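Long-range contacts in polymerase X (Deinococcus radiodurans, PDB 2W9M), which probably catalyses template-directed addition of deoxyribonucleotides to DNA as a family X polymerase, and also carries a PHP domain that binds a cluster of zinc ions: residues A16-T20 with F82-E86; L23-L27 with K109-L113; A348-L352 with G393-V397. One frame throughout, in Å; residues are numbered along the deposited sequence.

Contact 1 of 3, residues A16-T20 with F82-E86; sequences ALERT and FAPLE
A16 and T20, one turn apart on helix 10-26, face the start of helix 83-91, with the CA of A16 7.0 Å from that of F82 and the CA of T20 6.6 Å from that of L85. F82, the N-cap residue, sets its ring against both. Its CG lies anti to the backbone N (chi1 -165°), which sends the ring across to the other helix. A16 brings its CB to within 3.6 Å of F82 CD2; the short methyl of alanine lets the ring pack close to the helix. From the next residue, L17 CD2 meets F82 CZ at 3.5 Å, the two side chains crossing at about a right angle. P84 CD lies 3.6 Å above the F82 ring plane and over its centre, a CH-pi arrangement; having no N-H to donate, proline suits a first helical turn. T20 OG1 sits in the plane of the F82 ring, 3.3 Å from CE2, while donating to A16 O at 2.7 Å; T20 N reaches the same oxygen from the opposite face of its carbonyl plane. The bond from OG1 to A16 O satisfies the buried hydroxyl and fixes its rotation, leaving CG2 directed at P84 CB. An alanine at T20, without the hydroxyl and CG2, is likely to cost A16 O its side-chain donor and open a gap beside P84 CB. L85 extends CD2 toward T20 OG1 and CD1 to the edge of the R19 guanidinium, 3.9 Å from NH1. Helix 34-45 covers L17 and P84 through Y37, helix 67-79 sets F76 against F82, and Y370, from a loop of the PHP part, packs on T20 and P84 of this all-helical N-terminal helix-hairpin-helix region.

Contact 2 of 3, residues L23-L27 with K109-L113; sequences LLDIL and KIRSL
R111 reaches from helix 107-115 to the carbonyls of I26 and L27, the last residues of segment 23-27. One nitrogen does the work: NH1 donates to I26 O at 3.3 Å (N-H...O angle 136°), and weakly to L27 O at 2.9 Å. The I26 bond is not ideal, since the donor stands above the carbonyl plane and the oxygen lies out of the guanidinium plane. D25 O is also near, at the guanidinium edge. A chi1 of 159° points the chain of R111 at helix 10-26, and it bends at chi2, its CD passing 3.2 Å from I26 O. A cation among these carbonyl oxygens is likely to be favourable. Helix 107-115 belongs to a second helix-hairpin-helix region of the family X polymerase part, an element that commonly binds DNA. Beside the polar link, I26 CD1 touches I110 CG2 at 4.0 Å, both isoleucines also packing on L96 of helix 94-99. S112 OG donates to K109 O, which also accepts from L113 N, while K109 NZ bonds weakly to G138 O and lies in a cation-pi contact with F139. L27 rests its side chain on D339, a zinc ligand.

Contact 3 of 3, residues A348-L352 with G393-V397; sequences AEATL and GLPIV
A348 and L352, a turn apart on helix 344-353, rest against L394 and P395, just ahead of strand 396-403. The apolar contacts come first. A348 CB meets L394 CD1 at 4.0 Å and I396 CD1 at 4.3 Å; so small a side chain lets the helix come close to L394 and I396. At the outer end, L352 and P395 approach tip to tip, with L352 CD1 4.1 Å from P395 CD, and the same methyl lies 4.5 Å from L394 CD2. L394 thus spans one face of the helix, its CD1 on A348 and its CD2 near L352, a task its branched end suits. A different kind of contact comes from E349. Its chain bends at chi2 (100°), which brings the carboxylate back across L394 at about a right angle, OE2 lying 3.3 Å from L394 CD1 and 3.6 Å from L394 CD2. This is van der Waals packing of an oxygen on two methyls, by a residue that stays partly exposed. Backbone shape matters on the second segment: G393 closes helix 376-391 in a Schellman motif with positive phi (95°), where a beta carbon would clash with the carbonyl oxygen of the residue before, which glycine avoids. From there the chain turns into strand 396-403. In the PHP domain's parallel sheet, that strand runs beside strand 358-364, with P395 and V397 in backbone hydrogen bonds to L359. Helix 344-353 joins strands 329-333 and 358-364 as a beta-alpha-beta crossover, and helix 376-391 does the same for the next pair, covering L394 and I396 through L389.

Contacts 1 and 2 both use helix 10-26, and their segments alternate along the chain, so this one helix is fastened first to helix 83-91 and then to helix 107-115. Their centres lie about 15 Å apart, and they touch where L85 CD2 packs 3.5 Å from L23 CD1. Contact 3 follows later in the sequence, within the PHP domain, about 37 Å from contact 1 and about 26 Å from contact 2 between centres. It ties a helix to the parallel sheet that carries zinc ligands, whereas contact 2 abuts the zinc site from outside that domain. Together they describe an all-helical N-terminal part packed on the alpha/beta PHP domain.

Contact 1 of 3, residues A16-T20 with F82-E86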
loop_
_atom_site.group_PDB
_atom_site.type_symbol
_atom_site.label_atom_id
_atom_site.label_comp_id
_atom_site.label_asym_id
_atom_site.label_seq_id
_atom_site.Cartn_x
_atom_site.Cartn_y
_atom_site.Cartn_z
ATOM N N ALA A 16 -3.382 -26.695 11.551
ATOM C CA ALA A 16 -4.202 -25.574 11.107
ATOM C C ALA A 16 -4.940 -24.955 12.287
ATOM O O ALA A 16 -4.999 -23.735 12.417
ATOM C CB ALA A 16 -5.186 -26.021 10.036
ATOM N N LEU A 17 -5.500 -25.803 13.147
ATOM C CA LEU A 17 -6.187 -25.333 14.349
ATOM C C LEU A 17 -5.230 -24.578 15.260
ATOM O O LEU A 17 -5.603 -23.574 15.863
ATOM C CB LEU A 17 -6.825 -26.501 15.111
ATOM C CG LEU A 17 -8.023 -27.182 14.441
ATOM C CD1 LEU A 17 -8.470 -28.407 15.224
ATOM C CD2 LEU A 17 -9.171 -26.201 14.276
ATOM N N GLU A 18 -3.996 -25.065 15.350
ATOM C CA GLU A 18 -2.966 -24.427 16.167
ATOM C C GLU A 18 -2.417 -23.151 15.533
ATOM O O GLU A 18 -1.895 -22.282 16.231
ATOM C CB GLU A 18 -1.822 -25.403 16.450
ATOM C CG GLU A 18 -2.061 -26.308 17.650
ATOM C CD GLU A 18 -1.154 -27.528 17.664
ATOM O OE1 GLU A 18 -0.874 -28.081 16.576
ATOM O OE2 GLU A 18 -0.729 -27.942 18.766
ATOM N N ARG A 19 -2.530 -23.040 14.213
ATOM C CA ARG A 19 -2.039 -21.857 13.513
ATOM C C ARG A 19 -3.064 -20.724 13.556
ATOM O O ARG A 19 -2.707 -19.554 13.420
ATOM C CB ARG A 19 -1.666 -22.189 12.065
ATOM C CG ARG A 19 -0.825 -21.112 11.383
ATOM C CD ARG A 19 -0.374 -21.535 9.991
ATOM N NE ARG A 19 0.415 -22.767 10.004
ATOM C CZ ARG A 19 0.008 -23.927 9.495
ATOM N NH1 ARG A 19 -1.185 -24.025 8.920
ATOM N NH2 ARG A 19 0.799 -24.992 9.554
ATOM N N THR A 20 -4.333 -21.080 13.751
ATOM C CA THR A 20 -5.417 -20.103 13.840
ATOM C C THR A 20 -5.441 -19.397 15.194
ATOM O O THR A 20 -5.762 -18.210 15.282
ATOM C CB THR A 20 -6.793 -20.754 13.603
ATOM O OG1 THR A 20 -6.729 -21.630 12.470
ATOM C CG2 THR A 20 -7.854 -19.685 13.364
ATOM N N PHE A 82 -8.468 -24.986 4.800
ATOM C CA PHE A 82 -9.044 -24.621 6.091
ATOM C C PHE A 82 -9.671 -23.233 6.041
ATOM O O PHE A 82 -8.988 -22.241 5.788
ATOM C CB PHE A 82 -7.987 -24.695 7.194
ATOM C CG PHE A 82 -8.560 -24.692 8.583
ATOM C CD1 PHE A 82 -9.621 -25.521 8.908
ATOM C CD2 PHE A 82 -8.033 -23.871 9.566
ATOM C CE1 PHE A 82 -10.148 -25.526 10.185
ATOM C CE2 PHE A 82 -8.557 -23.873 10.842
ATOM C CZ PHE A 82 -9.617 -24.703 11.152
ATOM N N ALA A 83 -10.976 -23.174 6.287
ATOM C CA ALA A 83 -11.736 -21.936 6.142
ATOM C C ALA A 83 -11.159 -20.768 6.945
ATOM O O ALA A 83 -10.808 -19.738 6.369
ATOM C CB ALA A 83 -13.210 -22.161 6.486
ATOM N N PRO A 84 -11.062 -20.924 8.275
ATOM C CA PRO A 84 -10.570 -19.847 9.143
ATOM C C PRO A 84 -9.301 -19.150 8.635
ATOM O O PRO A 84 -9.188 -17.932 8.784
ATOM C CB PRO A 84 -10.300 -20.571 10.465
ATOM C CG PRO A 84 -11.322 -21.651 10.486
ATOM C CD PRO A 84 -11.446 -22.116 9.055
ATOM N N LEU A 85 -8.369 -19.898 8.048
ATOM C CA LEU A 85 -7.138 -19.297 7.537
ATOM C C LEU A 85 -7.382 -18.452 6.290
ATOM O O LEU A 85 -6.704 -17.445 6.072
ATOM C CB LEU A 85 -6.079 -20.366 7.259
ATOM C CG LEU A 85 -5.524 -21.045 8.510
ATOM C CD1 LEU A 85 -4.447 -22.060 8.150
ATOM C CD2 LEU A 85 -4.984 -20.003 9.472
ATOM N N GLU A 86 -8.353 -18.856 5.476
ATOM C CA GLU A 86 -8.720 -18.085 4.292
ATOM C C GLU A 86 -9.373 -16.762 4.676
ATOM O O GLU A 86 -9.121 -15.733 4.053
ATOM C CB GLU A 86 -9.649 -18.893 3.390
ATOM C CG GLU A 86 -9.075 -20.228 2.947
ATOM C CD GLU A 86 -7.801 -20.084 2.129
ATOM O OE1 GLU A 86 -6.953 -19.233 2.476
ATOM O OE2 GLU A 86 -7.646 -20.829 1.139
#

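Contact 2 of 3, residues L23-L27 with K109-L113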
loop_
_atom_site.group_PDB
_atom_site.type_symbol
_atom_site.label_atom_id
_atom_site.label_comp_id
_atom_site.label_asym_id
_atom_site.label_seq_id
_atom_site.Cartn_x
_atom_site.Cartn_y
_atom_site.Cartn_z
ATOM N N LEU A 23 -2.611 -16.904 15.184
ATOM C CA LEU A 23 -3.005 -15.723 14.416
ATOM C C LEU A 23 -3.923 -14.792 15.214
ATOM O O LEU A 23 -3.772 -13.570 15.166
ATOM C CB LEU A 23 -3.673 -16.134 13.100
ATOM C CG LEU A 23 -2.745 -16.493 11.939
ATOM C CD1 LEU A 23 -3.519 -17.097 10.777
ATOM C CD2 LEU A 23 -1.989 -15.261 11.486
ATOM N N LEU A 24 -4.875 -15.377 15.941
ATOM C CA LEU A 24 -5.764 -14.608 16.811
ATOM C C LEU A 24 -5.000 -14.025 17.998
ATOM O O LEU A 24 -5.311 -12.933 18.473
ATOM C CB LEU A 24 -6.929 -15.476 17.294
ATOM C CG LEU A 24 -7.871 -15.956 16.187
ATOM C CD1 LEU A 24 -8.676 -17.179 16.618
ATOM C CD2 LEU A 24 -8.789 -14.829 15.742
ATOM N N ASP A 25 -3.993 -14.759 18.464
ATOM C CA ASP A 25 -3.107 -14.282 19.522
ATOM C C ASP A 25 -2.377 -13.006 19.111
ATOM O O ASP A 25 -2.207 -12.093 19.919
ATOM C CB ASP A 25 -2.076 -15.355 19.890
ATOM C CG ASP A 25 -2.671 -16.482 20.709
ATOM O OD1 ASP A 25 -3.696 -16.251 21.388
ATOM O OD2 ASP A 25 -2.109 -17.600 20.675
ATOM N N ILE A 26 -1.938 -12.953 17.856
ATOM C CA ILE A 26 -1.156 -11.821 17.364
ATOM C C ILE A 26 -1.798 -10.465 17.665
ATOM O O ILE A 26 -1.123 -9.544 18.124
ATOM C CB ILE A 26 -0.878 -11.941 15.853
ATOM C CG1 ILE A 26 0.212 -12.984 15.600
ATOM C CG2 ILE A 26 -0.472 -10.589 15.271
ATOM C CD1 ILE A 26 0.571 -13.148 14.139
ATOM N N LEU A 27 -3.100 -10.349 17.418
ATOM C CA LEU A 27 -3.802 -9.082 17.613
ATOM C C LEU A 27 -4.556 -9.044 18.936
ATOM O O LEU A 27 -4.475 -8.063 19.676
ATOM C CB LEU A 27 -4.763 -8.817 16.452
ATOM C CG LEU A 27 -4.200 -9.057 15.045
ATOM C CD1 LEU A 27 -5.282 -8.866 14.002
ATOM C CD2 LEU A 27 -3.012 -8.149 14.754
ATOM N N LYS A 109 6.804 -12.474 18.892
ATOM C CA LYS A 109 7.740 -11.553 18.263
ATOM C C LYS A 109 7.040 -10.698 17.211
ATOM O O LYS A 109 7.239 -9.485 17.152
ATOM C CB LYS A 109 8.910 -12.314 17.639
ATOM C CG LYS A 109 9.886 -12.888 18.648
ATOM C CD LYS A 109 11.212 -13.223 17.991
ATOM C CE LYS A 109 12.316 -13.369 19.023
ATOM N NZ LYS A 109 13.668 -13.299 18.397
ATOM N N ILE A 110 6.217 -11.335 16.384
ATOM C CA ILE A 110 5.451 -10.607 15.383
ATOM C C ILE A 110 4.553 -9.579 16.056
ATOM O O ILE A 110 4.344 -8.487 15.536
ATOM C CB ILE A 110 4.621 -11.550 14.509
ATOM C CG1 ILE A 110 5.555 -12.446 13.688
ATOM C CG2 ILE A 110 3.689 -10.754 13.600
ATOM C CD1 ILE A 110 4.902 -13.107 12.490
ATOM N N ARG A 111 4.038 -9.926 17.228
ATOM C CA ARG A 111 3.188 -9.011 17.971
ATOM C C ARG A 111 3.974 -7.845 18.564
ATOM O O ARG A 111 3.468 -6.729 18.642
ATOM C CB ARG A 111 2.417 -9.748 19.064
ATOM C CG ARG A 111 1.934 -8.840 20.166
ATOM C CD ARG A 111 0.624 -9.319 20.750
ATOM N NE ARG A 111 0.076 -8.330 21.672
ATOM C CZ ARG A 111 -1.222 -8.113 21.851
ATOM N NH1 ARG A 111 -2.111 -8.814 21.161
ATOM N NH2 ARG A 111 -1.629 -7.191 22.712
ATOM N N SER A 112 5.213 -8.094 18.974
ATOM C CA SER A 112 6.026 -7.028 19.548
ATOM C C SER A 112 6.614 -6.130 18.459
ATOM O O SER A 112 6.858 -4.941 18.687
ATOM C CB SER A 112 7.122 -7.589 20.460
ATOM O OG SER A 112 8.267 -7.963 19.716
ATOM N N LEU A 113 6.841 -6.697 17.277
ATOM C CA LEU A 113 7.265 -5.895 16.134
ATOM C C LEU A 113 6.142 -4.929 15.762
ATOM O O LEU A 113 6.375 -3.737 15.548
ATOM C CB LEU A 113 7.622 -6.780 14.933
ATOM C CG LEU A 113 8.867 -7.668 15.029
ATOM C CD1 LEU A 113 9.055 -8.456 13.743
ATOM C CD2 LEU A 113 10.101 -6.846 15.328
#

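Contact 3 of 3, residues A348-L352 with G393-V397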
loop_
_atom_site.group_PDB
_atom_site.type_symbol
_atom_site.label_atom_id
_atom_site.label_comp_id
_atom_site.label_asym_id
_atom_site.label_seq_id
_atom_site.Cartn_x
_atom_site.Cartn_y
_atom_site.Cartn_z
ATOM N N ALA A 348 -2.805 10.150 16.178
ATOM C CA ALA A 348 -3.140 11.562 16.001
ATOM C C ALA A 348 -1.915 12.466 16.150
ATOM O O ALA A 348 -1.671 13.330 15.310
ATOM C CB ALA A 348 -4.238 11.982 16.966
ATOM N N GLU A 349 -1.153 12.268 17.223
ATOM C CA GLU A 349 0.108 12.983 17.411
ATOM C C GLU A 349 1.015 12.795 16.202
ATOM O O GLU A 349 1.656 13.738 15.746
ATOM C CB GLU A 349 0.844 12.495 18.666
ATOM C CG GLU A 349 0.727 13.399 19.885
ATOM C CD GLU A 349 -0.310 12.916 20.883
ATOM O OE1 GLU A 349 0.087 12.435 21.969
ATOM O OE2 GLU A 349 -1.518 13.009 20.578
ATOM N N ALA A 350 1.064 11.570 15.689
ATOM C CA ALA A 350 1.903 11.255 14.539
ATOM C C ALA A 350 1.505 12.053 13.294
ATOM O O ALA A 350 2.375 12.565 12.582
ATOM C CB ALA A 350 1.880 9.759 14.249
ATOM N N THR A 351 0.204 12.168 13.026
ATOM C CA THR A 351 -0.230 12.866 11.815
ATOM C C THR A 351 0.045 14.363 11.918
ATOM O O THR A 351 0.162 15.048 10.905
ATOM C CB THR A 351 -1.724 12.632 11.469
ATOM O OG1 THR A 351 -2.508 13.741 11.913
ATOM C CG2 THR A 351 -2.244 11.357 12.093
ATOM N N LEU A 352 0.160 14.859 13.146
ATOM C CA LEU A 352 0.461 16.268 13.373
ATOM C C LEU A 352 1.942 16.578 13.162
ATOM O O LEU A 352 2.284 17.601 12.571
ATOM C CB LEU A 352 0.024 16.706 14.771
ATOM C CG LEU A 352 -1.465 16.990 14.992
ATOM C CD1 LEU A 352 -1.707 17.498 16.403
ATOM C CD2 LEU A 352 -1.974 17.996 13.982
ATOM N N GLY A 393 -7.885 18.612 22.834
ATOM C CA GLY A 393 -7.401 19.416 21.727
ATOM C C GLY A 393 -6.839 18.659 20.535
ATOM O O GLY A 393 -6.175 19.254 19.686
ATOM N N LEU A 394 -7.100 17.357 20.457
ATOM C CA LEU A 394 -6.647 16.561 19.316
ATOM C C LEU A 394 -7.653 16.573 18.163
ATOM O O LEU A 394 -8.837 16.300 18.364
ATOM C CB LEU A 394 -6.346 15.123 19.736
ATOM C CG LEU A 394 -5.045 14.913 20.507
ATOM C CD1 LEU A 394 -4.782 13.433 20.679
ATOM C CD2 LEU A 394 -3.888 15.577 19.787
ATOM N N PRO A 395 -7.179 16.887 16.946
ATOM C CA PRO A 395 -8.039 17.008 15.765
ATOM C C PRO A 395 -8.380 15.640 15.182
ATOM O O PRO A 395 -7.591 15.100 14.408
ATOM C CB PRO A 395 -7.168 17.792 14.768
ATOM C CG PRO A 395 -5.889 18.146 15.512
ATOM C CD PRO A 395 -5.771 17.158 16.620
ATOM N N ILE A 396 -9.539 15.096 15.549
ATOM C CA ILE A 396 -9.939 13.762 15.117
ATOM C C ILE A 396 -11.353 13.739 14.535
ATOM O O ILE A 396 -12.238 14.471 14.978
ATOM C CB ILE A 396 -9.869 12.739 16.280
ATOM C CG1 ILE A 396 -8.508 12.794 16.971
ATOM C CG2 ILE A 396 -10.146 11.328 15.776
ATOM C CD1 ILE A 396 -8.377 11.824 18.120
ATOM N N VAL A 397 -11.545 12.884 13.537
ATOM C CA VAL A 397 -12.853 12.629 12.952
ATOM C C VAL A 397 -13.130 11.128 13.091
ATOM O O VAL A 397 -12.319 10.303 12.685
ATOM C CB VAL A 397 -12.883 13.064 11.469
ATOM C CG1 VAL A 397 -14.031 12.408 10.735
ATOM C CG2 VAL A 397 -12.973 14.580 11.361
#